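Local coordinates for eukaryotic translation initiation factor 2A (Schizosaccharomyces pombe, PDB 3WJ9), which probably directs methionyl-tRNAi to 40S ribosomal subunits in a codon-dependent manner, during early steps of protein synthesis on a small number of mRNAs, at residues 336-341 with 346-351; 370-375 with 379-384; 22-27 with 391-396; 31-36 with 56-61. One frame throughout, in Å; residues are numbered along the deposited sequence.

Overall arrangement
The four contacts sample the β-propeller part of a longer factor, built of four-stranded antiparallel sheets. Contacts 1 and 2 are β hairpins in neighbouring sheets, centres about 22 Å apart, and Ile336 of one packs on Thr370 of the other. Contact 3 shares a sheet with contact 2: strands 382-387 and 392-397 run side by side, and Ile383 O probably accepts a hydrogen bond from Glu396 N. Contact 4 sets loop 31-36 against strand 57-61 of the sheet that begins with strand 37-42, about 39 Å from contact 1 between centres. Along the chain, contact 4 precedes contacts 1 and 2, while contact 3 spans all three, bringing early and late chain together at the last WD repeat.

Contact 1: 336-341 with 346-351; sequences IDIFDA and KKITTV
Lys347 lies across the ring of Phe339 in a β hairpin, where strands 335-340 and 346-352 form the last two strands of a propeller blade. Its side chain shows how an aliphatic chain serves two kinds of neighbour. CB sits beside CD2 and CE2 of Phe339. CG rises over one ring face, offset toward the rim, in a CH-pi contact 4.1 Å from the centroid. CD fits between Phe339 CZ at 3.5 Å and Asp337 CB at 3.6 Å. Two successive bends (chi3 56°, chi4 61°) then turn the tip toward the Thr350 hydroxyl. NZ comes to Thr350 OG1, modelled too close for its length to be trusted, and stays 4.5 Å from Asp337 OD1, too far for an ion pair.

Asp337 and Thr350 form an antiparallel non-hydrogen-bonded pair, with their side chains alongside each other on the face that also carries Phe339 and Lys347. Thr350 OG1 donates to Asp337 OD1 over 2.9 Å, reaching the oxygen from above the carboxylate plane. The other oxygen, OD2, makes a salt bridge to Arg312, so the buried carboxylate ties the hairpin to a residue outside it. With an alanine here, Arg312 would probably lose its anionic mate and the Thr350 hydroxyl its acceptor.

On the opposite face Ile336 and Val351 lie side by side, Ile336 CB meeting Val351 CG2 at 3.6 Å. Between Phe339-Lys347 and Asp337-Thr350, strand 346-352 holds one residue more than its partner. There Ile348 N bonds to Ile338 O at 3.2 Å, approaching almost straight along the carbonyl bond.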
loop_
_atom_site.group_PDB
_atom_site.type_symbol
_atom_site.label_atom_id
_atom_site.label_comp_id
_atom_site.label_asym_id
_atom_site.label_seq_id
_atom_site.Cartn_x
_atom_site.Cartn_y
_atom_site.Cartn_z
ATOM N N ILE A 336 19.004 -5.548 -9.209
ATOM C CA ILE A 336 17.799 -4.940 -9.769
ATOM C C ILE A 336 17.890 -4.859 -11.293
ATOM O O ILE A 336 18.898 -4.405 -11.838
ATOM C CB ILE A 336 17.553 -3.519 -9.205
ATOM C CG1 ILE A 336 17.276 -3.564 -7.700
ATOM C CG2 ILE A 336 16.394 -2.846 -9.928
ATOM C CD1 ILE A 336 16.972 -2.212 -7.095
ATOM N N ASP A 337 16.838 -5.306 -11.973
ATOM C CA ASP A 337 16.753 -5.199 -13.425
ATOM C C ASP A 337 15.550 -4.349 -13.820
ATOM O O ASP A 337 14.519 -4.378 -13.149
ATOM C CB ASP A 337 16.655 -6.586 -14.067
ATOM C CG ASP A 337 17.910 -7.409 -13.873
ATOM O OD1 ASP A 337 18.966 -6.817 -13.571
ATOM O OD2 ASP A 337 17.844 -8.648 -14.028
ATOM N N ILE A 338 15.682 -3.588 -14.903
ATOM C CA ILE A 338 14.577 -2.766 -15.392
ATOM C C ILE A 338 14.292 -3.043 -16.867
ATOM O O ILE A 338 15.160 -2.881 -17.724
ATOM C CB ILE A 338 14.855 -1.261 -15.196
ATOM C CG1 ILE A 338 14.941 -0.930 -13.705
ATOM C CG2 ILE A 338 13.766 -0.429 -15.853
ATOM C CD1 ILE A 338 15.143 0.539 -13.414
ATOM N N PHE A 339 13.061 -3.464 -17.146
ATOM C CA PHE A 339 12.651 -3.839 -18.495
ATOM C C PHE A 339 11.663 -2.830 -19.075
ATOM O O PHE A 339 11.046 -2.060 -18.338
ATOM C CB PHE A 339 12.044 -5.243 -18.491
ATOM C CG PHE A 339 12.975 -6.304 -17.969
ATOM C CD1 PHE A 339 13.076 -6.557 -16.610
ATOM C CD2 PHE A 339 13.754 -7.043 -18.842
ATOM C CE1 PHE A 339 13.935 -7.529 -16.134
ATOM C CE2 PHE A 339 14.614 -8.014 -18.372
ATOM C CZ PHE A 339 14.705 -8.259 -17.018
ATOM N N ASP A 340 11.516 -2.841 -20.396
ATOM C CA ASP A 340 10.710 -1.842 -21.093
ATOM C C ASP A 340 9.626 -2.497 -21.944
ATOM O O ASP A 340 9.920 -3.115 -22.964
ATOM C CB ASP A 340 11.610 -0.962 -21.968
ATOM C CG ASP A 340 10.910 0.290 -22.474
ATOM O OD1 ASP A 340 9.715 0.223 -22.830
ATOM O OD2 ASP A 340 11.566 1.351 -22.521
ATOM N N ALA A 341 8.373 -2.340 -21.524
ATOM C CA ALA A 341 7.234 -2.886 -22.256
ATOM C C ALA A 341 7.140 -2.307 -23.665
ATOM O O ALA A 341 6.737 -2.993 -24.604
ATOM C CB ALA A 341 5.946 -2.623 -21.495
ATOM N N LYS A 346 12.976 -5.064 -23.609
ATOM C CA LYS A 346 14.428 -4.932 -23.502
ATOM C C LYS A 346 14.799 -4.586 -22.076
ATOM O O LYS A 346 14.044 -3.910 -21.377
ATOM C CB LYS A 346 15.005 -3.847 -24.419
ATOM C CG LYS A 346 14.665 -3.899 -25.891
ATOM C CD LYS A 346 14.725 -5.278 -26.512
ATOM C CE LYS A 346 14.526 -5.159 -28.021
ATOM N NZ LYS A 346 14.349 -6.473 -28.689
ATOM N N LYS A 347 15.969 -5.044 -21.651
ATOM C CA LYS A 347 16.549 -4.555 -20.418
ATOM C C LYS A 347 17.485 -3.403 -20.755
ATOM O O LYS A 347 18.300 -3.501 -21.675
ATOM C CB LYS A 347 17.289 -5.665 -19.678
ATOM C CG LYS A 347 17.405 -5.415 -18.188
ATOM C CD LYS A 347 17.813 -6.669 -17.438
ATOM C CE LYS A 347 19.109 -7.241 -17.982
ATOM N NZ LYS A 347 20.233 -6.273 -17.845
ATOM N N ILE A 348 17.348 -2.306 -20.020
ATOM C CA ILE A 348 18.151 -1.116 -20.258
ATOM C C ILE A 348 19.109 -0.878 -19.105
ATOM O O ILE A 348 20.051 -0.092 -19.214
ATOM C CB ILE A 348 17.271 0.135 -20.436
ATOM C CG1 ILE A 348 16.600 0.505 -19.111
ATOM C CG2 ILE A 348 16.231 -0.094 -21.520
ATOM C CD1 ILE A 348 15.842 1.811 -19.147
ATOM N N THR A 349 18.862 -1.561 -17.993
ATOM C CA THR A 349 19.599 -1.295 -16.768
ATOM C C THR A 349 19.650 -2.504 -15.840
ATOM O O THR A 349 18.641 -3.172 -15.608
ATOM C CB THR A 349 18.976 -0.103 -16.007
ATOM O OG1 THR A 349 19.050 1.077 -16.816
ATOM C CG2 THR A 349 19.707 0.148 -14.701
ATOM N N THR A 350 20.845 -2.787 -15.332
ATOM C CA THR A 350 21.022 -3.732 -14.241
ATOM C C THR A 350 21.859 -3.073 -13.153
ATOM O O THR A 350 23.004 -2.689 -13.390
ATOM C CB THR A 350 21.708 -5.034 -14.697
ATOM O OG1 THR A 350 20.841 -5.756 -15.580
ATOM C CG2 THR A 350 22.037 -5.912 -13.495
ATOM N N VAL A 351 21.275 -2.918 -11.970
ATOM C CA VAL A 351 22.013 -2.420 -10.816
ATOM C C VAL A 351 21.869 -3.401 -9.667
ATOM O O VAL A 351 20.951 -4.220 -9.651
ATOM C CB VAL A 351 21.525 -1.027 -10.355
ATOM C CG1 VAL A 351 21.423 -0.076 -11.533
ATOM C CG2 VAL A 351 20.189 -1.130 -9.635
#

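Contact 2: 370-375 with 379-384; sequences TAVTSP and VDNSIK
Thr370 to Val372 and Ser382 to Lys384 meet as antiparallel strands, in a hairpin at the middle of a four-stranded sheet, flanked by strands 358-361 and 392-397. Thr370 and Lys384 are a hydrogen-bonded pair: Thr370 N donates to Lys384 O at 2.8 Å, and Lys384 N returns a bond to Thr370 O. One step on, Ala371 and Ile383 form a non-hydrogen-bonded pair. The ladder then slackens. Val372 N still reaches Ser382 O at 3.2 Å, but the return bond from Ser382 N to Val372 O is weak.

Near this end a side chain also comes to Val372 O. Asn381 ND2 donates to it over 2.7 Å, coming from above the carbonyl plane at a C=O...N angle of only 102°. The same nitrogen also bonds to Leu377 O, so the amide spans from strand 367-372 to the connecting loop, and these two bonds together probably limit its rotation. Asn381 OD1 lies against Ser374 CB at 3.6 Å and receives a weak bond from Leu401 N.

In the β-propeller this hairpin supplies the second and third strands of a blade, within the fourth WD repeat. Ile383, on the face shared with Ala371, packs against Leu401 and Ala404. On the other face, chi1 of 62° sets Thr370 OG1 between its own N and carbonyl carbon, where it bonds Trp386 NE1 and passes Lys384 CB at 3.7 Å. Val372 crosses Asn381 at about a right angle, and its CB rests 3.5 Å from Asp380 O.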
loop_
_atom_site.group_PDB
_atom_site.type_symbol
_atom_site.label_atom_id
_atom_site.label_comp_id
_atom_site.label_asym_id
_atom_site.label_seq_id
_atom_site.Cartn_x
_atom_site.Cartn_y
_atom_site.Cartn_z
ATOM N N THR A 370 16.374 3.441 -3.691
ATOM C CA THR A 370 16.578 2.195 -2.964
ATOM C C THR A 370 17.052 2.528 -1.557
ATOM O O THR A 370 17.680 3.563 -1.339
ATOM C CB THR A 370 17.601 1.266 -3.656
ATOM O OG1 THR A 370 18.883 1.902 -3.711
ATOM C CG2 THR A 370 17.149 0.909 -5.066
ATOM N N ALA A 371 16.737 1.663 -0.601
ATOM C CA ALA A 371 17.155 1.879 0.776
ATOM C C ALA A 371 17.400 0.561 1.490
ATOM O O ALA A 371 16.960 -0.496 1.042
ATOM C CB ALA A 371 16.113 2.700 1.529
ATOM N N VAL A 372 18.122 0.635 2.601
ATOM C CA VAL A 372 18.309 -0.507 3.482
ATOM C C VAL A 372 17.882 -0.071 4.880
ATOM O O VAL A 372 18.419 0.896 5.420
ATOM C CB VAL A 372 19.766 -1.004 3.475
ATOM C CG1 VAL A 372 19.952 -2.117 4.486
ATOM C CG2 VAL A 372 20.156 -1.479 2.080
ATOM N N THR A 373 16.908 -0.771 5.456
ATOM C CA THR A 373 16.242 -0.273 6.656
ATOM C C THR A 373 16.310 -1.194 7.878
ATOM O O THR A 373 16.407 -2.415 7.764
ATOM C CB THR A 373 14.751 0.023 6.368
ATOM O OG1 THR A 373 14.087 -1.181 5.965
ATOM C CG2 THR A 373 14.618 1.063 5.266
ATOM N N SER A 374 16.257 -0.564 9.047
ATOM C CA SER A 374 16.140 -1.234 10.337
ATOM C C SER A 374 14.666 -1.159 10.741
ATOM O O SER A 374 13.979 -0.214 10.359
ATOM C CB SER A 374 17.055 -0.555 11.366
ATOM O OG SER A 374 17.014 -1.178 12.638
ATOM N N PRO A 375 14.160 -2.155 11.490
ATOM C CA PRO A 375 14.847 -3.335 12.018
ATOM C C PRO A 375 14.880 -4.535 11.071
ATOM O O PRO A 375 15.271 -5.618 11.502
ATOM C CB PRO A 375 14.031 -3.667 13.268
ATOM C CG PRO A 375 12.653 -3.263 12.906
ATOM C CD PRO A 375 12.778 -2.062 11.999
ATOM N N VAL A 379 22.318 -3.384 10.043
ATOM C CA VAL A 379 23.619 -2.994 9.511
ATOM C C VAL A 379 23.499 -2.413 8.100
ATOM O O VAL A 379 22.620 -2.806 7.332
ATOM C CB VAL A 379 24.602 -4.189 9.488
ATOM C CG1 VAL A 379 25.066 -4.536 10.899
ATOM C CG2 VAL A 379 23.966 -5.398 8.816
ATOM N N ASP A 380 24.375 -1.459 7.787
ATOM C CA ASP A 380 24.500 -0.878 6.445
ATOM C C ASP A 380 23.260 -0.118 5.966
ATOM O O ASP A 380 22.918 -0.167 4.786
ATOM C CB ASP A 380 24.842 -1.972 5.428
ATOM C CG ASP A 380 26.169 -2.643 5.718
ATOM O OD1 ASP A 380 26.654 -2.528 6.863
ATOM O OD2 ASP A 380 26.724 -3.292 4.807
ATOM N N ASN A 381 22.597 0.593 6.873
ATOM C CA ASN A 381 21.432 1.392 6.499
ATOM C C ASN A 381 21.818 2.592 5.637
ATOM O O ASN A 381 22.777 3.301 5.943
ATOM C CB ASN A 381 20.678 1.860 7.745
ATOM C CG ASN A 381 19.995 0.721 8.474
ATOM O OD1 ASN A 381 19.991 0.664 9.702
ATOM N ND2 ASN A 381 19.416 -0.201 7.713
ATOM N N SER A 382 21.068 2.820 4.562
ATOM C CA SER A 382 21.421 3.871 3.613
ATOM C C SER A 382 20.274 4.298 2.698
ATOM O O SER A 382 19.200 3.691 2.694
ATOM C CB SER A 382 22.604 3.415 2.755
ATOM O OG SER A 382 22.230 2.339 1.912
ATOM N N ILE A 383 20.517 5.362 1.936
ATOM C CA ILE A 383 19.615 5.808 0.877
ATOM C C ILE A 383 20.405 6.003 -0.411
ATOM O O ILE A 383 21.496 6.573 -0.392
ATOM C CB ILE A 383 18.902 7.134 1.228
ATOM C CG1 ILE A 383 18.004 6.968 2.451
ATOM C CG2 ILE A 383 18.070 7.625 0.053
ATOM C CD1 ILE A 383 17.286 8.242 2.848
ATOM N N LYS A 384 19.862 5.530 -1.527
ATOM C CA LYS A 384 20.481 5.771 -2.825
ATOM C C LYS A 384 19.425 6.029 -3.896
ATOM O O LYS A 384 18.512 5.226 -4.084
ATOM C CB LYS A 384 21.368 4.591 -3.230
ATOM C CG LYS A 384 22.145 4.816 -4.511
ATOM C CD LYS A 384 23.301 3.841 -4.621
ATOM C CE LYS A 384 24.081 4.047 -5.904
ATOM N NZ LYS A 384 25.136 3.011 -6.074
#

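Contact 3: 22-27 with 391-396; sequences ENYASP and APMFYE
The backbones at Tyr24 and Phe394 stay well apart, their CA atoms 9.0 Å from each other, so no β ladder joins the two segments. Residues 22-27 form a loop, and Tyr24 takes a left-handed backbone conformation, its CB bond pointing to the strand. Strand 392-397 is an outermost strand of its sheet and carries a classic beta bulge, with Met393 and Phe394 both set opposite Ile385.

Two rings bridge the distance. Tyr24 and Phe394 make an offset stack with centroids 4.0 Å apart and planes inclined by 12°. The side chains overlap from opposing directions. Phe394 CD1 lies over the centre of the Tyr24 ring, whereas Tyr24 CE2 sits over the other ring nearer its rim; these two atoms approach to 3.3 Å. Phe394 has CG anti to the backbone N (chi1 -167°), which carries its ring off the strand toward the loop. The phenol passes beyond the ring it covers, with Tyr24 OH 3.3 Å from Phe394 CB and 3.1 Å from the backbone oxygen Met393 O. The Met393 side chain, a selenomethionine, turns off the stack and touches Ile385 and His387.

A serine in place of Tyr24 would probably leave one face of the Phe394 ring without its aromatic partner and open a gap between loop and strand. Tyr24 also rests on Val18 of strand 15-19. The stack joins a loop near the N-terminus to a bulged outer strand in the last WD repeat, a meeting of early and late chain that accords with the circular course of a β-propeller.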
loop_
_atom_site.group_PDB
_atom_site.type_symbol
_atom_site.label_atom_id
_atom_site.label_comp_id
_atom_site.label_asym_id
_atom_site.label_seq_id
_atom_site.Cartn_x
_atom_site.Cartn_y
_atom_site.Cartn_z
ATOM N N GLU A 22 16.750 20.438 -5.341
ATOM C CA GLU A 22 17.217 21.663 -4.670
ATOM C C GLU A 22 18.622 21.611 -4.046
ATOM O O GLU A 22 18.952 22.411 -3.172
ATOM C CB GLU A 22 16.197 22.114 -3.621
ATOM C CG GLU A 22 15.206 23.144 -4.134
ATOM C CD GLU A 22 14.087 23.423 -3.149
ATOM O OE1 GLU A 22 14.377 23.916 -2.040
ATOM O OE2 GLU A 22 12.917 23.153 -3.487
ATOM N N ASN A 23 19.424 20.648 -4.479
ATOM C CA ASN A 23 20.652 20.228 -3.801
ATOM C C ASN A 23 20.355 19.545 -2.469
ATOM O O ASN A 23 21.105 19.684 -1.499
ATOM C CB ASN A 23 21.593 21.417 -3.595
ATOM C CG ASN A 23 22.195 21.915 -4.896
ATOM O OD1 ASN A 23 22.540 23.089 -5.024
ATOM N ND2 ASN A 23 22.321 21.020 -5.871
ATOM N N TYR A 24 19.235 18.829 -2.442
ATOM C CA TYR A 24 18.840 17.980 -1.324
ATOM C C TYR A 24 18.645 18.747 -0.020
ATOM O O TYR A 24 19.146 18.349 1.030
ATOM C CB TYR A 24 19.864 16.858 -1.144
ATOM C CG TYR A 24 19.924 15.955 -2.352
ATOM C CD1 TYR A 24 20.704 16.287 -3.450
ATOM C CD2 TYR A 24 19.175 14.788 -2.412
ATOM C CE1 TYR A 24 20.753 15.478 -4.566
ATOM C CE2 TYR A 24 19.215 13.971 -3.526
ATOM C CZ TYR A 24 20.009 14.319 -4.598
ATOM O OH TYR A 24 20.056 13.510 -5.709
ATOM N N ALA A 25 17.891 19.839 -0.098
ATOM C CA ALA A 25 17.585 20.651 1.073
ATOM C C ALA A 25 16.126 20.493 1.488
ATOM O O ALA A 25 15.264 20.186 0.667
ATOM C CB ALA A 25 17.903 22.110 0.800
ATOM N N SER A 26 15.852 20.707 2.771
ATOM C CA SER A 26 14.490 20.618 3.282
ATOM C C SER A 26 13.737 21.924 3.045
ATOM O O SER A 26 14.338 22.998 3.057
ATOM C CB SER A 26 14.496 20.274 4.774
ATOM O OG SER A 26 14.831 18.912 4.978
ATOM N N PRO A 27 12.417 21.832 2.812
ATOM C CA PRO A 27 11.572 23.024 2.672
ATOM C C PRO A 27 11.634 23.893 3.929
ATOM O O PRO A 27 11.439 23.381 5.030
ATOM C CB PRO A 27 10.169 22.444 2.450
ATOM C CG PRO A 27 10.246 21.030 2.929
ATOM C CD PRO A 27 11.645 20.589 2.655
ATOM N N ALA A 391 22.895 5.452 -13.724
ATOM C CA ALA A 391 23.727 6.454 -13.075
ATOM C C ALA A 391 23.137 6.886 -11.740
ATOM O O ALA A 391 22.000 7.347 -11.681
ATOM C CB ALA A 391 23.908 7.659 -13.987
ATOM N N PRO A 392 23.919 6.745 -10.662
ATOM C CA PRO A 392 23.471 7.228 -9.355
ATOM C C PRO A 392 23.391 8.749 -9.369
ATOM O O PRO A 392 23.942 9.362 -10.281
ATOM C CB PRO A 392 24.561 6.730 -8.405
ATOM C CG PRO A 392 25.788 6.689 -9.258
ATOM C CD PRO A 392 25.316 6.276 -10.630
HETATM N N MSE A 393 22.587 9.332 -8.482
HETATM C CA MSE A 393 22.551 10.779 -8.306
HETATM C C MSE A 393 22.698 11.186 -6.863
HETATM O O MSE A 393 22.863 12.388 -6.569
HETATM C CB MSE A 393 21.276 11.377 -8.892
HETATM C CG MSE A 393 20.105 10.406 -8.844
HETATM SE SE MSE A 393 18.521 11.312 -9.582
HETATM C CE MSE A 393 18.266 10.176 -11.168
ATOM N N PHE A 394 22.637 10.217 -5.958
ATOM C CA PHE A 394 22.680 10.470 -4.526
ATOM C C PHE A 394 23.034 9.215 -3.743
ATOM O O PHE A 394 22.781 8.098 -4.196
ATOM C CB PHE A 394 21.343 11.022 -4.033
ATOM C CG PHE A 394 21.399 11.582 -2.644
ATOM C CD1 PHE A 394 22.105 12.744 -2.391
ATOM C CD2 PHE A 394 20.743 10.959 -1.596
ATOM C CE1 PHE A 394 22.161 13.273 -1.122
ATOM C CE2 PHE A 394 20.795 11.485 -0.324
ATOM C CZ PHE A 394 21.505 12.645 -0.090
ATOM N N TYR A 395 23.627 9.415 -2.571
ATOM C CA TYR A 395 23.901 8.332 -1.639
ATOM C C TYR A 395 24.192 8.907 -0.265
ATOM O O TYR A 395 24.883 9.918 -0.132
ATOM C CB TYR A 395 25.075 7.470 -2.102
ATOM C CG TYR A 395 25.438 6.384 -1.113
ATOM C CD1 TYR A 395 24.764 5.170 -1.113
ATOM C CD2 TYR A 395 26.451 6.570 -0.179
ATOM C CE1 TYR A 395 25.087 4.174 -0.213
ATOM C CE2 TYR A 395 26.779 5.582 0.724
ATOM C CZ TYR A 395 26.096 4.386 0.704
ATOM O OH TYR A 395 26.425 3.397 1.604
ATOM N N GLU A 396 23.681 8.239 0.758
ATOM C CA GLU A 396 23.778 8.746 2.113
ATOM C C GLU A 396 23.804 7.592 3.105
ATOM O O GLU A 396 22.944 6.715 3.069
ATOM C CB GLU A 396 22.612 9.700 2.384
ATOM C CG GLU A 396 22.633 10.404 3.716
ATOM C CD GLU A 396 21.750 11.640 3.732
ATOM O OE1 GLU A 396 21.885 12.478 2.818
ATOM O OE2 GLU A 396 20.887 11.746 4.629
#

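Contact 4: 31-36 with 56-61; sequences EAISEP and QVVIND
Ile33 meets Val58 and Gln56 through apolar contact, and it makes every close atomic contact between the loop 31-36 and segment 56-61. The closest approach is made by Ile33 CD1, 3.5 Å from Val58 CG2; Ile33 CG1 follows at 3.7 Å from the same methyl. The two side chains overlap along their lengths, reaching from facing backbones and spanning a CA-CA distance of 7.8 Å between Ile33 and Val58. An extended end of the isoleucine (chi2 177°) carries CD1 forward to the strand. There it also touches Gln56, at a slant to that chain and meeting its CB at 4.0 Å, so it is the aliphatic root of the glutamine that takes part.

Hydrogen bonding plays no direct role across the two segments. Beside the contact, Gln56 O accepts a bond from Thr53 OG1, tying the start of segment 56-61 to strand 48-53, and farther along Asp61 OD2 bonds to Ser64 OG.

Strand 57-61 is the third of a four-stranded antiparallel sheet, a blade of the β-propeller, and the loop 31-36 packs on the face of that blade just ahead of its first strand, 37-42. Ile33 lies over two adjacent strands, touching Tyr51 and Thr53 of strand 48-53 as well as Val58, which in turn reaches Lys67 and Gln70 of strand 67-71.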
loop_
_atom_site.group_PDB
_atom_site.type_symbol
_atom_site.label_atom_id
_atom_site.label_comp_id
_atom_site.label_asym_id
_atom_site.label_seq_id
_atom_site.Cartn_x
_atom_site.Cartn_y
_atom_site.Cartn_z
ATOM N N GLU A 31 10.412 21.700 10.634
ATOM C CA GLU A 31 11.162 21.197 11.780
ATOM C C GLU A 31 10.285 20.220 12.568
ATOM O O GLU A 31 9.066 20.384 12.627
ATOM C CB GLU A 31 11.642 22.346 12.674
ATOM C CG GLU A 31 12.312 21.887 13.961
ATOM C CD GLU A 31 12.875 23.033 14.771
ATOM O OE1 GLU A 31 12.306 23.337 15.839
ATOM O OE2 GLU A 31 13.892 23.618 14.347
ATOM N N ALA A 32 10.908 19.201 13.157
ATOM C CA ALA A 32 10.182 18.145 13.859
ATOM C C ALA A 32 9.809 18.523 15.295
ATOM O O ALA A 32 10.107 19.624 15.754
ATOM C CB ALA A 32 11.001 16.863 13.856
ATOM N N ILE A 33 9.153 17.599 15.995
ATOM C CA ILE A 33 8.752 17.806 17.387
ATOM C C ILE A 33 9.918 17.513 18.331
ATOM O O ILE A 33 10.873 16.833 17.950
ATOM C CB ILE A 33 7.540 16.908 17.780
ATOM C CG1 ILE A 33 6.452 16.943 16.711
ATOM C CG2 ILE A 33 6.922 17.340 19.104
ATOM C CD1 ILE A 33 5.285 16.027 17.027
ATOM N N SER A 34 9.839 18.052 19.546
ATOM C CA SER A 34 10.741 17.708 20.641
ATOM C C SER A 34 11.012 16.210 20.729
ATOM O O SER A 34 12.164 15.777 20.779
ATOM C CB SER A 34 10.159 18.201 21.968
ATOM O OG SER A 34 10.954 17.787 23.064
ATOM N N GLU A 35 9.941 15.425 20.748
ATOM C CA GLU A 35 10.052 13.974 20.811
ATOM C C GLU A 35 10.643 13.409 19.526
ATOM O O GLU A 35 10.419 13.952 18.445
ATOM C CB GLU A 35 8.683 13.343 21.067
ATOM C CG GLU A 35 7.916 13.914 22.239
ATOM C CD GLU A 35 8.301 13.282 23.561
ATOM O OE1 GLU A 35 7.454 13.261 24.478
ATOM O OE2 GLU A 35 9.446 12.803 23.685
ATOM N N PRO A 36 11.403 12.309 19.640
ATOM C CA PRO A 36 11.886 11.610 18.447
ATOM C C PRO A 36 10.724 11.002 17.669
ATOM O O PRO A 36 9.782 10.501 18.281
ATOM C CB PRO A 36 12.799 10.523 19.023
ATOM C CG PRO A 36 12.287 10.299 20.408
ATOM C CD PRO A 36 11.837 11.649 20.883
ATOM N N GLN A 56 2.720 13.660 20.319
ATOM C CA GLN A 56 1.813 14.282 19.356
ATOM C C GLN A 56 1.942 13.736 17.930
ATOM O O GLN A 56 2.724 12.822 17.666
ATOM C CB GLN A 56 2.051 15.797 19.343
ATOM C CG GLN A 56 1.853 16.481 20.684
ATOM C CD GLN A 56 2.423 17.886 20.746
ATOM O OE1 GLN A 56 2.818 18.455 19.733
ATOM N NE2 GLN A 56 2.489 18.442 21.954
ATOM N N VAL A 57 1.146 14.295 17.020
ATOM C CA VAL A 57 1.248 13.995 15.593
ATOM C C VAL A 57 1.161 15.295 14.795
ATOM O O VAL A 57 0.219 16.068 14.962
ATOM C CB VAL A 57 0.144 13.025 15.115
ATOM C CG1 VAL A 57 0.164 12.902 13.598
ATOM C CG2 VAL A 57 0.311 11.661 15.761
ATOM N N VAL A 58 2.140 15.534 13.929
ATOM C CA VAL A 58 2.216 16.801 13.205
ATOM C C VAL A 58 2.010 16.637 11.702
ATOM O O VAL A 58 2.611 15.771 11.069
ATOM C CB VAL A 58 3.567 17.500 13.461
ATOM C CG1 VAL A 58 3.856 18.539 12.391
ATOM C CG2 VAL A 58 3.564 18.146 14.828
ATOM N N ILE A 59 1.145 17.480 11.144
ATOM C CA ILE A 59 0.881 17.489 9.712
ATOM C C ILE A 59 1.476 18.739 9.064
ATOM O O ILE A 59 1.134 19.864 9.433
ATOM C CB ILE A 59 -0.628 17.431 9.422
ATOM C CG1 ILE A 59 -1.256 16.240 10.148
ATOM C CG2 ILE A 59 -0.877 17.354 7.926
ATOM C CD1 ILE A 59 -2.736 16.066 9.877
ATOM N N ASN A 60 2.365 18.537 8.095
ATOM C CA ASN A 60 3.050 19.644 7.437
ATOM C C ASN A 60 2.619 19.834 5.984
ATOM O O ASN A 60 1.957 18.975 5.402
ATOM C CB ASN A 60 4.565 19.433 7.490
ATOM C CG ASN A 60 5.092 19.331 8.907
ATOM O OD1 ASN A 60 5.145 18.246 9.485
ATOM N ND2 ASN A 60 5.491 20.462 9.473
ATOM N N ASP A 61 2.998 20.973 5.410
ATOM C CA ASP A 61 2.797 21.242 3.989
ATOM C C ASP A 61 4.068 20.892 3.225
ATOM O O ASP A 61 5.122 21.472 3.467
ATOM C CB ASP A 61 2.419 22.709 3.761
ATOM C CG ASP A 61 2.317 23.067 2.289
ATOM O OD1 ASP A 61 1.946 22.190 1.480
ATOM O OD2 ASP A 61 2.615 24.229 1.942
#